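Local coordinates for sucrose 6(F)-phosphate phosphorylase (Thermoanaerobacterium thermosaccharolyticum DSM 571, PDB 6S9V), which is a sugar phosphorylase built on an alpha-amylase-type TIM-barrel catalytic domain, at residues 371-383 with 433-445. Numbering follows the deposited sequence.
Sequences DDDAYLAARAIQF and VVQRLLKLIRFRN
Asp373 OD1 takes both terminal nitrogens of Arg436, NH1 at 2.9 Å and NH2 at 3.1 Å, in an end-on salt bridge whose carboxylate and guanidinium planes stand 64° apart. The arginine's bend at chi3 (67°) lays one guanidinium face on Leu376 CG; NH2 also forms a salt bridge with Val502 OXT, probably offsetting part of two carboxylate charges. Separate waters join Asp372 OD2 to Arg436 NH1 and to Val433 N, and Asp372 OD1 is hydrogen-bonded to Tyr365 OH. Leu376 fits as a knob among Val433, Arg436, Leu437 and Leu440, its CD2 3.6 Å from Val433 CG2. Leu437 returns the insertion, CD1 3.7 Å from Arg379 CG and CD2 near the Tyr375 hydroxyl, which Arg379, salt-bridged to Asp307, grips side-on with NE and NH2 and which also bonds Gly395 O. Leu440 CG meets the edge of the Phe383 ring, whose CE2 lies 3.6 Å from Ile441 CG1. Arg444 NE bonds Phe383 O at 2.9 Å; a water links this carbonyl to Arg444 NH2, itself bonded to Asn19 OD1. Helices 372-383 and 433-445 run nearly parallel, 18° apart, in knobs-into-holes packing, and join the TIM barrel, at Pro389 of its eighth strand, to the C-terminal antiparallel sheet.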
loop_
_atom_site.group_PDB
_atom_site.type_symbol
_atom_site.label_atom_id
_atom_site.label_comp_id
_atom_site.label_asym_id
_atom_site.label_seq_id
_atom_site.Cartn_x
_atom_site.Cartn_y
_atom_site.Cartn_z
ATOM N N ASP A 371 8.007 -4.495 21.819
ATOM C CA ASP A 371 7.653 -5.719 22.536
ATOM C C ASP A 371 7.713 -6.870 21.540
ATOM O O ASP A 371 6.778 -7.075 20.759
ATOM C CB ASP A 371 6.254 -5.559 23.124
ATOM C CG ASP A 371 5.810 -6.730 23.981
ATOM O OD1 ASP A 371 6.305 -7.860 23.815
ATOM O OD2 ASP A 371 4.873 -6.519 24.784
ATOM N N ASP A 372 8.814 -7.630 21.568
ATOM C CA ASP A 372 9.013 -8.708 20.600
ATOM C C ASP A 372 7.829 -9.662 20.582
ATOM O O ASP A 372 7.352 -10.069 19.518
ATOM C CB ASP A 372 10.270 -9.512 20.943
ATOM C CG ASP A 372 11.561 -8.763 20.684
ATOM O OD1 ASP A 372 11.520 -7.598 20.251
ATOM O OD2 ASP A 372 12.634 -9.355 20.946
ATOM N N ASP A 373 7.381 -10.077 21.771
ATOM C CA ASP A 373 6.312 -11.066 21.858
ATOM C C ASP A 373 5.015 -10.517 21.281
ATOM O O ASP A 373 4.321 -11.212 20.530
ATOM C CB ASP A 373 6.143 -11.494 23.319
ATOM C CG ASP A 373 7.347 -12.290 23.839
ATOM O OD1 ASP A 373 8.035 -12.941 23.027
ATOM O OD2 ASP A 373 7.644 -12.220 25.051
ATOM N N ALA A 374 4.672 -9.271 21.610
ATOM C CA ALA A 374 3.477 -8.661 21.044
ATOM C C ALA A 374 3.607 -8.500 19.533
ATOM O O ALA A 374 2.629 -8.668 18.789
ATOM C CB ALA A 374 3.219 -7.311 21.705
ATOM N N TYR A 375 4.816 -8.190 19.060
ATOM C CA TYR A 375 5.029 -8.010 17.631
ATOM C C TYR A 375 4.879 -9.329 16.884
ATOM O O TYR A 375 4.246 -9.378 15.823
ATOM C CB TYR A 375 6.407 -7.405 17.382
ATOM C CG TYR A 375 6.705 -7.212 15.923
ATOM C CD1 TYR A 375 5.824 -6.511 15.109
ATOM C CD2 TYR A 375 7.857 -7.728 15.350
ATOM C CE1 TYR A 375 6.085 -6.329 13.774
ATOM C CE2 TYR A 375 8.127 -7.542 14.004
ATOM C CZ TYR A 375 7.233 -6.845 13.221
ATOM O OH TYR A 375 7.475 -6.668 11.873
ATOM N N LEU A 376 5.443 -10.411 17.424
ATOM C CA LEU A 376 5.226 -11.722 16.817
ATOM C C LEU A 376 3.751 -12.108 16.877
ATOM O O LEU A 376 3.221 -12.707 15.937
ATOM C CB LEU A 376 6.088 -12.777 17.505
ATOM C CG LEU A 376 7.448 -13.071 16.870
ATOM C CD1 LEU A 376 7.311 -13.571 15.435
ATOM C CD2 LEU A 376 8.307 -11.831 16.899
ATOM N N ALA A 377 3.065 -11.754 17.970
ATOM C CA ALA A 377 1.630 -12.001 18.053
ATOM C C ALA A 377 0.880 -11.250 16.960
ATOM O O ALA A 377 -0.029 -11.804 16.325
ATOM C CB ALA A 377 1.106 -11.613 19.436
ATOM N N ALA A 378 1.272 -9.995 16.709
ATOM C CA ALA A 378 0.672 -9.190 15.650
ATOM C C ALA A 378 0.815 -9.852 14.285
ATOM O O ALA A 378 -0.144 -9.904 13.499
ATOM C CB ALA A 378 1.318 -7.804 15.636
ATOM N N ARG A 379 2.020 -10.328 13.964
ATOM C CA ARG A 379 2.242 -10.978 12.676
ATOM C C ARG A 379 1.493 -12.304 12.592
ATOM O O ARG A 379 1.000 -12.674 11.522
ATOM C CB ARG A 379 3.743 -11.195 12.449
ATOM C CG ARG A 379 4.523 -9.898 12.204
ATOM C CD ARG A 379 4.263 -9.332 10.812
ATOM N NE ARG A 379 5.064 -8.132 10.592
ATOM C CZ ARG A 379 4.846 -7.229 9.645
ATOM N NH1 ARG A 379 3.841 -7.371 8.786
ATOM N NH2 ARG A 379 5.639 -6.167 9.564
ATOM N N ALA A 380 1.414 -13.048 13.701
ATOM C CA ALA A 380 0.632 -14.282 13.692
ATOM C C ALA A 380 -0.832 -13.991 13.377
ATOM O O ALA A 380 -1.450 -14.666 12.537
ATOM C CB ALA A 380 0.758 -15.003 15.037
ATOM N N ILE A 381 -1.405 -12.985 14.039
ATOM C CA ILE A 381 -2.770 -12.568 13.734
ATOM C C ILE A 381 -2.890 -12.226 12.255
ATOM O O ILE A 381 -3.818 -12.668 11.567
ATOM C CB ILE A 381 -3.187 -11.378 14.611
ATOM C CG1 ILE A 381 -3.267 -11.778 16.085
ATOM C CG2 ILE A 381 -4.526 -10.822 14.116
ATOM C CD1 ILE A 381 -3.308 -10.574 17.026
ATOM N N GLN A 382 -1.955 -11.419 11.748
ATOM C CA GLN A 382 -1.988 -11.047 10.338
ATOM C C GLN A 382 -1.977 -12.281 9.445
ATOM O O GLN A 382 -2.784 -12.399 8.515
ATOM C CB GLN A 382 -0.795 -10.149 9.998
ATOM C CG GLN A 382 -0.849 -9.619 8.568
ATOM C CD GLN A 382 0.504 -9.233 8.009
ATOM O OE1 GLN A 382 1.481 -9.079 8.740
ATOM N NE2 GLN A 382 0.555 -9.057 6.697
ATOM N N PHE A 383 -1.064 -13.217 9.718
ATOM C CA PHE A 383 -0.896 -14.367 8.839
ATOM C C PHE A 383 -2.058 -15.349 8.948
ATOM O O PHE A 383 -2.327 -16.092 7.996
ATOM C CB PHE A 383 0.418 -15.082 9.151
ATOM C CG PHE A 383 1.659 -14.255 8.883
ATOM C CD1 PHE A 383 1.596 -13.069 8.165
ATOM C CD2 PHE A 383 2.890 -14.671 9.362
ATOM C CE1 PHE A 383 2.734 -12.318 7.934
ATOM C CE2 PHE A 383 4.037 -13.928 9.126
ATOM C CZ PHE A 383 3.961 -12.749 8.415
ATOM N N VAL A 433 14.326 -11.485 17.430
ATOM C CA VAL A 433 12.966 -11.196 16.985
ATOM C C VAL A 433 12.833 -11.405 15.480
ATOM O O VAL A 433 11.785 -11.855 14.999
ATOM C CB VAL A 433 12.542 -9.768 17.394
ATOM C CG1 VAL A 433 13.423 -8.719 16.715
ATOM C CG2 VAL A 433 11.069 -9.542 17.051
ATOM N N VAL A 434 13.887 -11.106 14.715
ATOM C CA VAL A 434 13.834 -11.297 13.270
ATOM C C VAL A 434 13.880 -12.783 12.926
ATOM O O VAL A 434 13.145 -13.256 12.049
ATOM C CB VAL A 434 14.979 -10.524 12.591
ATOM C CG1 VAL A 434 15.023 -10.820 11.093
ATOM C CG2 VAL A 434 14.818 -9.032 12.840
ATOM N N GLN A 435 14.731 -13.546 13.613
ATOM C CA GLN A 435 14.768 -14.984 13.363
ATOM C C GLN A 435 13.431 -15.633 13.712
ATOM O O GLN A 435 12.970 -16.540 13.006
ATOM C CB GLN A 435 15.915 -15.628 14.143
ATOM C CG GLN A 435 17.323 -15.375 13.553
ATOM C CD GLN A 435 17.512 -15.906 12.121
ATOM O OE1 GLN A 435 17.111 -17.028 11.797
ATOM N NE2 GLN A 435 18.141 -15.097 11.266
ATOM N N ARG A 436 12.779 -15.174 14.786
ATOM C CA ARG A 436 11.447 -15.686 15.108
ATOM C C ARG A 436 10.445 -15.346 14.016
ATOM O O ARG A 436 9.597 -16.173 13.662
ATOM C CB ARG A 436 10.960 -15.127 16.443
ATOM C CG ARG A 436 11.717 -15.632 17.644
ATOM C CD ARG A 436 11.309 -14.849 18.880
ATOM N NE ARG A 436 9.921 -15.099 19.250
ATOM C CZ ARG A 436 9.247 -14.393 20.155
ATOM N NH1 ARG A 436 9.831 -13.375 20.781
ATOM N NH2 ARG A 436 7.988 -14.706 20.437
ATOM N N LEU A 437 10.508 -14.120 13.487
ATOM C CA LEU A 437 9.586 -13.718 12.432
ATOM C C LEU A 437 9.819 -14.518 11.153
ATOM O O LEU A 437 8.857 -14.897 10.470
ATOM C CB LEU A 437 9.727 -12.224 12.156
ATOM C CG LEU A 437 8.862 -11.635 11.040
ATOM C CD1 LEU A 437 7.389 -12.009 11.201
ATOM C CD2 LEU A 437 9.042 -10.106 11.004
ATOM N N LEU A 438 11.080 -14.775 10.808
ATOM C CA LEU A 438 11.364 -15.545 9.603
ATOM C C LEU A 438 10.822 -16.966 9.720
ATOM O O LEU A 438 10.303 -17.521 8.745
ATOM C CB LEU A 438 12.870 -15.552 9.331
ATOM C CG LEU A 438 13.473 -14.184 8.964
ATOM C CD1 LEU A 438 14.970 -14.281 8.746
ATOM C CD2 LEU A 438 12.806 -13.607 7.724
ATOM N N LYS A 439 10.937 -17.574 10.907
ATOM C CA LYS A 439 10.388 -18.912 11.117
ATOM C C LYS A 439 8.869 -18.909 10.972
ATOM O O LYS A 439 8.285 -19.821 10.360
ATOM C CB LYS A 439 10.805 -19.437 12.495
ATOM C CG LYS A 439 10.433 -20.890 12.731
ATOM C CD LYS A 439 10.978 -21.418 14.052
ATOM C CE LYS A 439 10.479 -22.833 14.320
ATOM N NZ LYS A 439 10.984 -23.373 15.620
ATOM N N LEU A 440 8.214 -17.891 11.532
ATOM C CA LEU A 440 6.768 -17.768 11.401
ATOM C C LEU A 440 6.369 -17.580 9.946
ATOM O O LEU A 440 5.396 -18.185 9.479
ATOM C CB LEU A 440 6.259 -16.592 12.237
ATOM C CG LEU A 440 4.759 -16.294 12.155
ATOM C CD1 LEU A 440 3.953 -17.464 12.723
ATOM C CD2 LEU A 440 4.423 -14.997 12.869
ATOM N N ILE A 441 7.101 -16.735 9.213
ATOM C CA ILE A 441 6.795 -16.526 7.800
ATOM C C ILE A 441 6.879 -17.842 7.042
ATOM O O ILE A 441 5.979 -18.197 6.265
ATOM C CB ILE A 441 7.733 -15.465 7.197
ATOM C CG1 ILE A 441 7.368 -14.073 7.713
ATOM C CG2 ILE A 441 7.657 -15.508 5.689
ATOM C CD1 ILE A 441 8.412 -13.006 7.390
ATOM N N ARG A 442 7.973 -18.581 7.237
ATOM C CA ARG A 442 8.128 -19.835 6.510
ATOM C C ARG A 442 7.055 -20.844 6.900
ATOM O O ARG A 442 6.597 -21.618 6.048
ATOM C CB ARG A 442 9.532 -20.408 6.707
ATOM C CG ARG A 442 10.597 -19.541 6.030
ATOM C CD ARG A 442 11.762 -20.380 5.528
ATOM N NE ARG A 442 12.685 -20.766 6.574
ATOM C CZ ARG A 442 13.621 -21.701 6.449
ATOM N NH1 ARG A 442 13.775 -22.379 5.310
ATOM N NH2 ARG A 442 14.409 -21.954 7.480
ATOM N N PHE A 443 6.632 -20.853 8.166
ATOM C CA PHE A 443 5.498 -21.693 8.528
ATOM C C PHE A 443 4.255 -21.303 7.736
ATOM O O PHE A 443 3.541 -22.170 7.213
ATOM C CB PHE A 443 5.200 -21.613 10.023
ATOM C CG PHE A 443 4.085 -22.535 10.451
ATOM C CD1 PHE A 443 4.337 -23.876 10.690
ATOM C CD2 PHE A 443 2.788 -22.066 10.575
ATOM C CE1 PHE A 443 3.307 -24.746 11.062
ATOM C CE2 PHE A 443 1.758 -22.921 10.959
ATOM C CZ PHE A 443 2.022 -24.259 11.203
ATOM N N ARG A 444 3.993 -19.996 7.618
ATOM C CA ARG A 444 2.838 -19.520 6.858
ATOM C C ARG A 444 2.951 -19.860 5.371
ATOM O O ARG A 444 1.925 -20.012 4.689
ATOM C CB ARG A 444 2.686 -18.012 7.074
ATOM C CG ARG A 444 1.596 -17.341 6.274
ATOM C CD ARG A 444 0.220 -17.936 6.519
ATOM N NE ARG A 444 -0.794 -17.173 5.794
ATOM C CZ ARG A 444 -0.966 -17.226 4.475
ATOM N NH1 ARG A 444 -0.197 -18.013 3.740
ATOM N NH2 ARG A 444 -1.900 -16.486 3.889
ATOM N N ASN A 445 4.174 -19.967 4.844
ATOM C CA ASN A 445 4.357 -20.349 3.448
ATOM C C ASN A 445 4.314 -21.854 3.236
ATOM O O ASN A 445 3.972 -22.310 2.139
ATOM C CB ASN A 445 5.690 -19.837 2.907
ATOM C CG ASN A 445 5.707 -18.341 2.746
ATOM O OD1 ASN A 445 4.652 -17.703 2.697
ATOM N ND2 ASN A 445 6.908 -17.763 2.660
HETATM O O HOH W 1 12.459 -12.104 20.584
HETATM O O HOH W 2 15.217 -9.478 19.604
HETATM O O HOH W 3 -4.117 -16.109 5.946
#